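Local coordinates for protein histidine acid phosphatase (Bifidobacterium longum subsp. infantis, PDB 6RXD) that probably removes phosphate groups from inositol polyphosphates such as phytate, and from 2,3-bisphosphoglycerate, as a histidine acid phosphatase of the MINPP1 subfamily, at residues G7-S12 and D341-A346; A57-M62 and K296-E301; V82-G87 and F330-Q335; H242-Q247 and D303-L308. All coordinates share one frame; numbering follows the deposited sequence.

Contact 1: residues G7-S12 and D341-A346; sequences GRYYSS and DARMFA
A mostly apolar, buried contact lays the irregular chain of Gly7-Ser12 against helix 339-357, part of the helical portion of this branch 2 histidine phosphatase fold. Tyr9 does most of the work by a CH-pi contact with Arg343. The arginine comes over one face of the phenol ring, and its CB lies 3.6 Å from the ring centroid, only 6° off the normal. In one of its two conformers, with CG anti to the backbone N (chi1 177°) and the chain extended from there to NE, the aliphatic part of Arg343 runs on across the ring from CE1 toward OH, while its guanidinium plane stands perpendicular to the ring. CG of Arg8 lies over the opposite face, offset toward the rim, and the phenol is held between two arginine chains by their carbon atoms and not by their charges. One turn apart on the helix, Ala342 and Ala346 present methyl groups small enough to let the loop come close. The Tyr9 carbonyl is satisfied by the hydroxyl of Tyr309 on helix 301-317, and the hydroxyl of Ser11 is hydrogen-bonded to Asp350. CB of Tyr9 meets CB of Ala342 at 3.9 Å and CB of Ala346 at 4.1 Å.

Contact 2: residues A57-M62 and K296-E301; sequences ALLMRM and KKIKSE
Leu58 lies along the backbone of Lys296 and Lys297 and overlaps the end of Ile298. Both methyls lie against the peptide joining the two lysines: CD1 of Leu58 is 3.7 Å from Lys297 N, and CD2 is equally near Lys296 O. The CB of Leu58 receives CD1 of Ile298 at 3.7 Å. That CD1 is the foremost point of the isoleucine. Because CG1 is anti to the carbonyl carbon (chi1 -73°) and CD1 continues the extended chain, the methyl is carried to the helix surface, where it also touches the Leu58 carbonyl oxygen. The contact thus sets helix 55-69 against the short strand 297-298, which forms a two-stranded antiparallel sheet with strand 264-265; Ile298 is joined to it by backbone hydrogen bonding with Trp264. Leu59 reaches in from beside Leu58, its chain crossing that of Ile298 at about a right angle, with CD2 of Leu59 3.8 Å from CD1 of Ile298. One turn on from Leu58, the sulfur of the extended Met62 makes a looser approach to the same methyl. CB of Lys296 packs at the margin by CD1 of Leu58, 4.1 Å away, before the lysine chain bends at chi2.

Contact 3: residues V82-G87 and F330-Q335; sequences VKNLSG and FDQYFQ
Asn84 of helix 75-95 reaches toward the 3-10 turn that begins at Phe330, placing its CB over one face of the Phe330 ring and its amide beside the hydroxyl of Tyr333. The CB sits 4.0 Å from the Phe330 centroid, a CH-pi contact displaced toward CZ and CE1. With CG anti to the carbonyl carbon (chi1 -76°), the amide continues past the ring, and ND2 gives a hydrogen bond of 3.0 Å to Tyr333 OH. The hydroxyl lies in the amide plane, but the bond is bent, 135° at the hydrogen, and the phenol ring is turned 88° to the amide. OD1 accepts from the backbone N of Ala329, so both ends of the amide grip the loop that joins helices 301-317 and 339-357 in this histidine phosphatase fold. A leucine here would probably leave Tyr333 OH and the Ala329 N-H without these partners. In one of its two conformers, Gln332 has CG between backbone N and carbonyl carbon, over the centre of the Tyr333 ring, and its NE2 is held by Glu80 and the Ala329 carbonyl. Leu85 crosses Phe330 at about a right angle, with CD2 of Leu85 4.1 Å from CZ of Phe330.

Contact 4: residues H242-Q247 and D303-L308; sequences HDLLSQ and DAAMDL. With ZN (zinc ion), chain C.
Leu244 and Leu245 are the two bumps that helix 235-245 pushes against helix 301-317, and the small Ala304 and Ala305 make the shallow places that receive them. Leu245 has CG anti to the carbonyl carbon (chi1 -63°), which swings its fork toward the neighbouring helix: CD1 rests on CB of Ala304 at 3.8 Å, CD2 lies 4.0 Å from the same CB, and both methyls reach the backbone N of Ala305. Leu244 takes the other setting, CG anti to its backbone N, and sends CD2 down between Ala305 and Leu308. There CD2 of Leu244 is 3.8 Å from CB of Ala305 and 3.9 Å from CD2 of Leu308. The methyl of Ala305 in turn projects between the two leucines, with CD2 of Leu244 on one part of it and CG of Leu245, at 4.2 Å, on another. This is close helix-to-helix packing within the helical part of the histidine phosphatase fold, its closest backbone approach falling at Leu245 and Ala305. A glycine in place of Leu245 would probably open a gap over the Ala304 methyl and strip Ala305 of one of its neighbours. Phe345 of helix 339-357 closes over Leu244 and Ala305. The CB of His242 points away from Asp303-Leu308, and its ring binds a zinc ion through NE2 at 2.2 Å, with Glu251 as the other protein ligand, while ND1 of His242 is hydrogen-bonded to Glu301. Gln247 folds back so that NE2 meets the Leu244 carbonyl oxygen in its plane, on a lone pair, at 3.1 Å.

All four contacts are largely buried, and helix 301-317 runs close to each, supplying one side of contact 4 and bordering the others. Contact 1 lies nearest the centre of the chain, about 16 Å between centres against 24 to 27 Å for the rest; contact 2 has the exposed Lys297 at its rim. Contacts 2 and 4 are almost purely aliphatic. Contact 1 instead rests on an aromatic face and arginine carbons, and contact 3 is alone in having a hydrogen bond across its segments. Contacts 3 and 4 join through Tyr333 O and Gln247 NE2, and Leu85 brings contact 3 against contact 2. Zinc-binding residues occur in contacts 1, 2 and 4, beside the packed side chains.

Contact 1: residues G7-S12 and D341-A346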
# COMPACT_ATOMS: atom_id res chain seq x y z
N GLY A 7 -15.05 11.31 -3.38
CA GLY A 7 -14.15 10.23 -3.73
C GLY A 7 -14.02 10.06 -5.23
O GLY A 7 -14.90 10.56 -5.93
N ARG A 8 -12.92 9.43 -5.69
CA ARG A 8 -12.72 8.87 -7.05
C ARG A 8 -11.34 8.96 -7.68
O ARG A 8 -10.70 10.02 -7.70
CB ARG A 8 -13.66 9.45 -8.08
CG ARG A 8 -14.71 8.52 -8.60
CD ARG A 8 -15.46 9.30 -9.65
NE ARG A 8 -15.14 10.72 -9.51
CZ ARG A 8 -15.89 11.60 -8.85
NH1 ARG A 8 -17.02 11.20 -8.27
NH2 ARG A 8 -15.52 12.87 -8.76
N TYR A 9 -10.93 7.86 -8.29
CA TYR A 9 -9.65 7.75 -8.98
C TYR A 9 -8.49 8.20 -8.13
O TYR A 9 -7.71 9.06 -8.52
CB TYR A 9 -9.70 8.48 -10.32
CG TYR A 9 -10.94 8.11 -11.10
CD1 TYR A 9 -11.15 6.81 -11.54
CD2 TYR A 9 -11.91 9.07 -11.39
CE1 TYR A 9 -12.30 6.47 -12.24
CE2 TYR A 9 -13.05 8.74 -12.10
CZ TYR A 9 -13.24 7.44 -12.52
OH TYR A 9 -14.38 7.12 -13.22
N TYR A 10 -8.40 7.60 -6.95
CA TYR A 10 -7.31 7.87 -6.03
C TYR A 10 -6.10 6.97 -6.25
O TYR A 10 -5.09 7.15 -5.58
CB TYR A 10 -7.79 7.68 -4.59
CG TYR A 10 -8.84 8.65 -4.09
CD1 TYR A 10 -9.87 8.21 -3.26
CD2 TYR A 10 -8.76 10.01 -4.39
CE1 TYR A 10 -10.81 9.09 -2.76
CE2 TYR A 10 -9.72 10.90 -3.89
CZ TYR A 10 -10.73 10.43 -3.07
OH TYR A 10 -11.67 11.30 -2.57
N SER A 11 -6.21 5.99 -7.15
CA SER A 11 -5.10 5.07 -7.39
C SER A 11 -4.69 4.42 -6.06
O SER A 11 -5.53 4.21 -5.21
CB SER A 11 -3.93 5.81 -8.07
OG SER A 11 -2.79 4.97 -8.29
N SER A 12 -3.42 4.11 -5.88
CA SER A 12 -3.00 3.44 -4.64
C SER A 12 -3.00 4.36 -3.40
O SER A 12 -2.55 3.96 -2.33
CB SER A 12 -1.63 2.77 -4.82
OG SER A 12 -0.65 3.76 -5.01
N ASP A 341 -10.54 13.17 -16.15
CA ASP A 341 -9.12 13.51 -16.19
C ASP A 341 -8.40 12.79 -15.06
O ASP A 341 -7.32 12.24 -15.26
CB ASP A 341 -8.90 15.02 -16.10
CG ASP A 341 -9.44 15.77 -17.30
OD1 ASP A 341 -9.52 15.20 -18.41
OD2 ASP A 341 -9.78 16.96 -17.14
N ALA A 342 -9.00 12.79 -13.86
CA ALA A 342 -8.44 12.04 -12.73
C ALA A 342 -8.22 10.58 -13.10
O ALA A 342 -7.22 9.98 -12.71
CB ALA A 342 -9.34 12.15 -11.48
N ARG A 343 -9.17 10.01 -13.84
CA ARG A 343 -9.07 8.61 -14.25
C ARG A 343 -7.85 8.41 -15.16
O ARG A 343 -7.15 7.41 -15.05
CB ARG A 343 -10.36 8.19 -14.96
CG ARG A 343 -10.38 6.78 -15.51
CD ARG A 343 -11.67 6.54 -16.29
NE ARG A 343 -11.72 5.21 -16.89
CZ ARG A 343 -11.21 4.91 -18.08
NH1 ARG A 343 -11.29 3.68 -18.54
NH2 ARG A 343 -10.63 5.86 -18.80
N MET A 344 -7.59 9.37 -16.05
CA MET A 344 -6.40 9.31 -16.90
C MET A 344 -5.12 9.37 -16.06
O MET A 344 -4.16 8.64 -16.33
CB MET A 344 -6.38 10.46 -17.92
CG MET A 344 -7.49 10.39 -18.96
SD MET A 344 -7.41 8.87 -19.93
CE MET A 344 -5.75 8.97 -20.58
N PHE A 345 -5.08 10.27 -15.08
CA PHE A 345 -3.89 10.41 -14.23
C PHE A 345 -3.69 9.18 -13.36
O PHE A 345 -2.55 8.74 -13.13
CB PHE A 345 -4.01 11.66 -13.36
CG PHE A 345 -4.26 12.92 -14.15
CD1 PHE A 345 -3.65 13.12 -15.37
CD2 PHE A 345 -5.15 13.89 -13.68
CE1 PHE A 345 -3.88 14.27 -16.11
CE2 PHE A 345 -5.40 15.04 -14.43
CZ PHE A 345 -4.76 15.23 -15.64
N ALA A 346 -4.79 8.62 -12.87
CA ALA A 346 -4.74 7.36 -12.12
C ALA A 346 -4.16 6.24 -12.97
O ALA A 346 -3.41 5.42 -12.47
CB ALA A 346 -6.13 6.98 -11.61

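Contact 2: residues A57-M62 and K296-E301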
# COMPACT_ATOMS: atom_id res chain seq x y z
N ALA A 57 5.01 22.69 -2.96
CA ALA A 57 5.97 23.76 -3.17
C ALA A 57 5.93 24.25 -4.61
O ALA A 57 5.81 25.46 -4.87
CB ALA A 57 7.38 23.28 -2.82
N LEU A 58 6.06 23.32 -5.55
CA LEU A 58 6.17 23.70 -6.95
C LEU A 58 4.92 24.39 -7.45
O LEU A 58 5.00 25.36 -8.23
CB LEU A 58 6.49 22.47 -7.82
CG LEU A 58 7.92 21.93 -7.72
CD1 LEU A 58 8.02 20.55 -8.34
CD2 LEU A 58 8.86 22.90 -8.40
N LEU A 59 3.75 23.92 -7.02
CA LEU A 59 2.52 24.54 -7.47
C LEU A 59 2.34 25.94 -6.87
O LEU A 59 1.76 26.81 -7.51
CB LEU A 59 1.31 23.64 -7.21
CG LEU A 59 1.20 22.43 -8.15
CD1 LEU A 59 0.07 21.55 -7.68
CD2 LEU A 59 0.94 22.88 -9.60
N MET A 60 2.84 26.15 -5.65
CA MET A 60 2.86 27.52 -5.11
C MET A 60 3.83 28.43 -5.86
O MET A 60 3.53 29.60 -6.06
CB MET A 60 3.17 27.55 -3.61
CG MET A 60 2.93 28.92 -2.96
SD MET A 60 1.18 29.35 -2.95
CE MET A 60 0.65 28.72 -1.36
N ARG A 61 4.98 27.92 -6.28
CA ARG A 61 5.88 28.74 -7.10
C ARG A 61 5.19 29.12 -8.41
O ARG A 61 5.30 30.26 -8.88
CB ARG A 61 7.20 28.01 -7.38
CG ARG A 61 7.95 27.53 -6.13
CD ARG A 61 8.50 28.70 -5.29
NE ARG A 61 7.50 29.25 -4.37
CZ ARG A 61 7.15 28.69 -3.21
NH1 ARG A 61 7.70 27.55 -2.81
NH2 ARG A 61 6.23 29.27 -2.44
N MET A 62 4.45 28.18 -8.99
CA MET A 62 3.71 28.44 -10.22
C MET A 62 2.63 29.50 -9.96
O MET A 62 2.42 30.41 -10.77
CB MET A 62 3.08 27.14 -10.74
CG MET A 62 2.29 27.27 -12.03
SD MET A 62 1.71 25.63 -12.54
CE MET A 62 0.98 26.04 -14.13
N LYS A 296 13.78 19.22 -8.35
CA LYS A 296 12.38 18.93 -8.67
C LYS A 296 11.80 20.14 -9.42
O LYS A 296 12.08 21.29 -9.07
CB LYS A 296 11.58 18.68 -7.39
CG LYS A 296 11.99 17.43 -6.60
CD LYS A 296 11.86 16.15 -7.41
CE LYS A 296 12.33 14.94 -6.59
NZ LYS A 296 12.30 13.67 -7.36
N LYS A 297 10.99 19.87 -10.44
CA LYS A 297 10.58 20.94 -11.35
C LYS A 297 9.23 20.72 -12.05
O LYS A 297 8.73 19.60 -12.14
CB LYS A 297 11.66 21.15 -12.41
CG LYS A 297 11.94 19.92 -13.28
CD LYS A 297 13.26 20.14 -14.02
CE LYS A 297 13.96 18.85 -14.37
NZ LYS A 297 15.33 19.15 -14.89
N ILE A 298 8.65 21.83 -12.51
CA ILE A 298 7.50 21.81 -13.41
C ILE A 298 7.96 22.45 -14.72
O ILE A 298 8.36 23.62 -14.73
CB ILE A 298 6.30 22.60 -12.82
CG1 ILE A 298 5.64 21.84 -11.66
CG2 ILE A 298 5.26 22.90 -13.90
CD1 ILE A 298 4.54 22.66 -10.92
N LYS A 299 7.93 21.70 -15.82
CA LYS A 299 8.35 22.29 -17.09
C LYS A 299 7.33 22.07 -18.20
O LYS A 299 7.56 22.44 -19.35
CB LYS A 299 9.73 21.80 -17.52
CG LYS A 299 9.79 20.36 -17.99
CD LYS A 299 10.29 19.45 -16.88
CE LYS A 299 10.32 18.00 -17.32
NZ LYS A 299 11.70 17.50 -17.54
N SER A 300 6.18 21.52 -17.85
CA SER A 300 5.15 21.29 -18.84
C SER A 300 3.81 21.23 -18.15
O SER A 300 3.74 21.09 -16.93
CB SER A 300 5.35 19.95 -19.52
OG SER A 300 5.22 18.92 -18.56
N GLU A 301 2.74 21.28 -18.95
CA GLU A 301 1.40 21.07 -18.40
C GLU A 301 1.25 19.71 -17.75
O GLU A 301 0.61 19.60 -16.70
CB GLU A 301 0.31 21.24 -19.47
CG GLU A 301 0.12 22.66 -19.96
CD GLU A 301 -0.87 22.74 -21.10
OE1 GLU A 301 -1.00 21.75 -21.85
OE2 GLU A 301 -1.52 23.79 -21.26

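Contact 3: residues V82-G87 and F330-Q335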
# COMPACT_ATOMS: atom_id res chain seq x y z
N VAL A 82 -4.49 29.38 -4.17
CA VAL A 82 -3.47 29.66 -3.16
C VAL A 82 -3.92 29.17 -1.77
O VAL A 82 -3.13 28.68 -0.98
CB VAL A 82 -3.12 31.17 -3.13
CG1 VAL A 82 -2.11 31.48 -2.03
CG2 VAL A 82 -2.57 31.61 -4.49
N LYS A 83 -5.22 29.30 -1.48
CA LYS A 83 -5.75 28.81 -0.20
C LYS A 83 -5.61 27.29 -0.07
O LYS A 83 -5.26 26.77 0.99
CB LYS A 83 -7.23 29.19 -0.03
CG LYS A 83 -7.84 28.70 1.28
CD LYS A 83 -9.33 29.05 1.40
CE LYS A 83 -9.92 28.47 2.69
NZ LYS A 83 -11.38 28.73 2.82
N ASN A 84 -5.89 26.59 -1.16
CA ASN A 84 -5.80 25.13 -1.15
C ASN A 84 -4.36 24.69 -0.90
O ASN A 84 -4.09 23.81 -0.07
CB ASN A 84 -6.32 24.53 -2.47
CG ASN A 84 -7.83 24.55 -2.55
OD1 ASN A 84 -8.51 24.42 -1.54
ND2 ASN A 84 -8.36 24.73 -3.76
N LEU A 85 -3.44 25.33 -1.61
CA LEU A 85 -2.02 24.98 -1.47
C LEU A 85 -1.51 25.31 -0.08
O LEU A 85 -0.87 24.47 0.56
CB LEU A 85 -1.17 25.70 -2.52
CG LEU A 85 -1.40 25.36 -3.99
CD1 LEU A 85 -0.59 26.29 -4.87
CD2 LEU A 85 -1.02 23.94 -4.26
N SER A 86 -1.80 26.51 0.42
CA SER A 86 -1.38 26.91 1.77
C SER A 86 -1.92 25.96 2.82
O SER A 86 -1.24 25.62 3.79
CB SER A 86 -1.85 28.34 2.08
OG SER A 86 -1.19 29.27 1.25
N GLY A 87 -3.17 25.54 2.63
CA GLY A 87 -3.83 24.64 3.56
C GLY A 87 -3.19 23.27 3.65
O GLY A 87 -2.96 22.77 4.75
N PHE A 330 -9.19 20.22 -2.93
CA PHE A 330 -8.67 19.88 -4.25
C PHE A 330 -9.68 19.08 -5.07
O PHE A 330 -9.60 19.06 -6.31
CB PHE A 330 -7.34 19.13 -4.13
CG PHE A 330 -6.21 20.00 -3.67
CD1 PHE A 330 -5.58 20.87 -4.55
CD2 PHE A 330 -5.78 19.97 -2.35
CE1 PHE A 330 -4.54 21.69 -4.14
CE2 PHE A 330 -4.73 20.79 -1.93
CZ PHE A 330 -4.12 21.65 -2.82
N ASP A 331 -10.64 18.45 -4.40
CA ASP A 331 -11.65 17.69 -5.12
C ASP A 331 -12.48 18.57 -6.05
O ASP A 331 -13.03 18.08 -7.03
CB ASP A 331 -12.54 16.88 -4.17
CG ASP A 331 -13.20 17.73 -3.11
OD1 ASP A 331 -12.60 18.74 -2.70
OD2 ASP A 331 -14.32 17.37 -2.69
N GLN A 332 -12.54 19.88 -5.78
CA GLN A 332 -13.30 20.78 -6.63
C GLN A 332 -12.76 20.88 -8.06
O GLN A 332 -13.49 21.30 -8.96
CB GLN A 332 -13.33 22.19 -6.06
CG GLN A 332 -12.02 22.91 -6.29
CD GLN A 332 -12.01 24.27 -5.67
OE1 GLN A 332 -12.46 25.24 -6.29
NE2 GLN A 332 -11.49 24.37 -4.45
N TYR A 333 -11.50 20.48 -8.26
CA TYR A 333 -10.91 20.54 -9.59
C TYR A 333 -11.12 19.25 -10.36
O TYR A 333 -10.71 19.13 -11.51
CB TYR A 333 -9.39 20.81 -9.51
CG TYR A 333 -9.04 22.07 -8.75
CD1 TYR A 333 -9.50 23.31 -9.17
CD2 TYR A 333 -8.22 22.01 -7.63
CE1 TYR A 333 -9.17 24.47 -8.48
CE2 TYR A 333 -7.88 23.17 -6.93
CZ TYR A 333 -8.36 24.38 -7.36
OH TYR A 333 -8.04 25.54 -6.68
N PHE A 334 -11.76 18.28 -9.71
CA PHE A 334 -11.92 16.96 -10.34
C PHE A 334 -13.38 16.50 -10.37
O PHE A 334 -13.67 15.32 -10.18
CB PHE A 334 -11.04 15.94 -9.61
CG PHE A 334 -9.56 16.19 -9.79
CD1 PHE A 334 -8.88 15.65 -10.87
CD2 PHE A 334 -8.86 16.99 -8.89
CE1 PHE A 334 -7.52 15.87 -11.04
CE2 PHE A 334 -7.49 17.23 -9.06
CZ PHE A 334 -6.83 16.66 -10.14
N GLN A 335 -14.28 17.44 -10.63
CA GLN A 335 -15.72 17.20 -10.64
C GLN A 335 -16.23 17.08 -12.07
O GLN A 335 -15.64 17.64 -12.99
CB GLN A 335 -16.46 18.34 -9.95
CG GLN A 335 -16.10 18.52 -8.48
CD GLN A 335 -16.49 17.32 -7.64
OE1 GLN A 335 -17.67 16.97 -7.56
NE2 GLN A 335 -15.50 16.68 -7.04

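Contact 4: residues H242-Q247 and D303-L308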
# COMPACT_ATOMS: atom_id res chain seq x y z
N HIS A 242 -3.94 19.56 -19.95
CA HIS A 242 -4.35 20.89 -20.34
C HIS A 242 -5.75 21.20 -19.83
O HIS A 242 -6.02 22.28 -19.32
CB HIS A 242 -4.31 21.04 -21.85
CG HIS A 242 -4.77 22.39 -22.30
ND1 HIS A 242 -3.95 23.50 -22.22
CD2 HIS A 242 -5.96 22.83 -22.75
CE1 HIS A 242 -4.62 24.56 -22.64
NE2 HIS A 242 -5.84 24.17 -22.97
N ASP A 243 -6.66 20.23 -20.00
CA ASP A 243 -8.04 20.37 -19.55
C ASP A 243 -8.11 20.75 -18.07
O ASP A 243 -8.80 21.70 -17.67
CB ASP A 243 -8.76 19.04 -19.80
CG ASP A 243 -10.27 19.17 -19.72
OD1 ASP A 243 -10.87 19.74 -20.66
OD2 ASP A 243 -10.86 18.66 -18.75
N LEU A 244 -7.38 19.99 -17.27
CA LEU A 244 -7.40 20.19 -15.83
C LEU A 244 -6.93 21.59 -15.47
O LEU A 244 -7.58 22.30 -14.70
CB LEU A 244 -6.47 19.18 -15.16
CG LEU A 244 -6.49 19.23 -13.64
CD1 LEU A 244 -7.82 18.66 -13.13
CD2 LEU A 244 -5.29 18.49 -13.06
N LEU A 245 -5.81 21.99 -16.05
CA LEU A 245 -5.19 23.26 -15.67
C LEU A 245 -5.97 24.46 -16.18
O LEU A 245 -5.88 25.55 -15.61
CB LEU A 245 -3.74 23.34 -16.18
CG LEU A 245 -2.79 22.30 -15.58
CD1 LEU A 245 -1.46 22.32 -16.33
CD2 LEU A 245 -2.56 22.55 -14.10
N SER A 246 -6.76 24.27 -17.23
CA SER A 246 -7.48 25.40 -17.82
C SER A 246 -8.63 25.90 -16.94
O SER A 246 -9.19 26.95 -17.20
CB SER A 246 -7.99 25.07 -19.23
OG SER A 246 -8.97 24.06 -19.18
N GLN A 247 -8.97 25.13 -15.89
CA GLN A 247 -9.95 25.56 -14.89
C GLN A 247 -9.40 26.69 -14.06
O GLN A 247 -10.14 27.43 -13.42
CB GLN A 247 -10.22 24.43 -13.90
CG GLN A 247 -10.84 23.20 -14.46
CD GLN A 247 -11.07 22.18 -13.38
OE1 GLN A 247 -12.13 22.16 -12.75
NE2 GLN A 247 -10.07 21.34 -13.14
N ASP A 303 3.51 18.04 -16.12
CA ASP A 303 4.09 18.13 -14.78
C ASP A 303 3.17 18.82 -13.79
O ASP A 303 3.00 18.34 -12.67
CB ASP A 303 5.40 18.92 -14.82
CG ASP A 303 6.52 18.18 -15.51
OD1 ASP A 303 6.41 16.95 -15.74
OD2 ASP A 303 7.53 18.84 -15.81
N ALA A 304 2.62 19.96 -14.18
CA ALA A 304 1.76 20.72 -13.27
C ALA A 304 0.48 19.95 -12.94
O ALA A 304 0.07 19.90 -11.78
CB ALA A 304 1.43 22.10 -13.84
N ALA A 305 -0.13 19.34 -13.95
CA ALA A 305 -1.38 18.61 -13.74
C ALA A 305 -1.15 17.37 -12.87
O ALA A 305 -1.96 17.07 -11.99
CB ALA A 305 -2.03 18.22 -15.08
N MET A 306 -0.07 16.64 -13.13
CA MET A 306 0.21 15.47 -12.32
C MET A 306 0.56 15.87 -10.89
O MET A 306 0.22 15.15 -9.96
CB MET A 306 1.33 14.61 -12.94
CG MET A 306 0.92 13.85 -14.21
SD MET A 306 -0.44 12.67 -13.99
CE MET A 306 0.14 11.80 -12.53
N ASP A 307 1.20 17.02 -10.70
CA ASP A 307 1.43 17.51 -9.35
C ASP A 307 0.11 17.85 -8.65
O ASP A 307 -0.07 17.52 -7.47
CB ASP A 307 2.37 18.72 -9.34
CG ASP A 307 3.79 18.36 -9.72
OD1 ASP A 307 4.05 17.16 -9.94
OD2 ASP A 307 4.63 19.27 -9.81
N LEU A 308 -0.81 18.46 -9.39
CA LEU A 308 -2.12 18.81 -8.83
C LEU A 308 -2.90 17.54 -8.50
O LEU A 308 -3.55 17.45 -7.46
CB LEU A 308 -2.92 19.70 -9.81
CG LEU A 308 -4.25 20.26 -9.28
CD1 LEU A 308 -3.98 21.03 -8.00
CD2 LEU A 308 -4.86 21.18 -10.32
ZN ZN C . -7.75 25.14 -23.35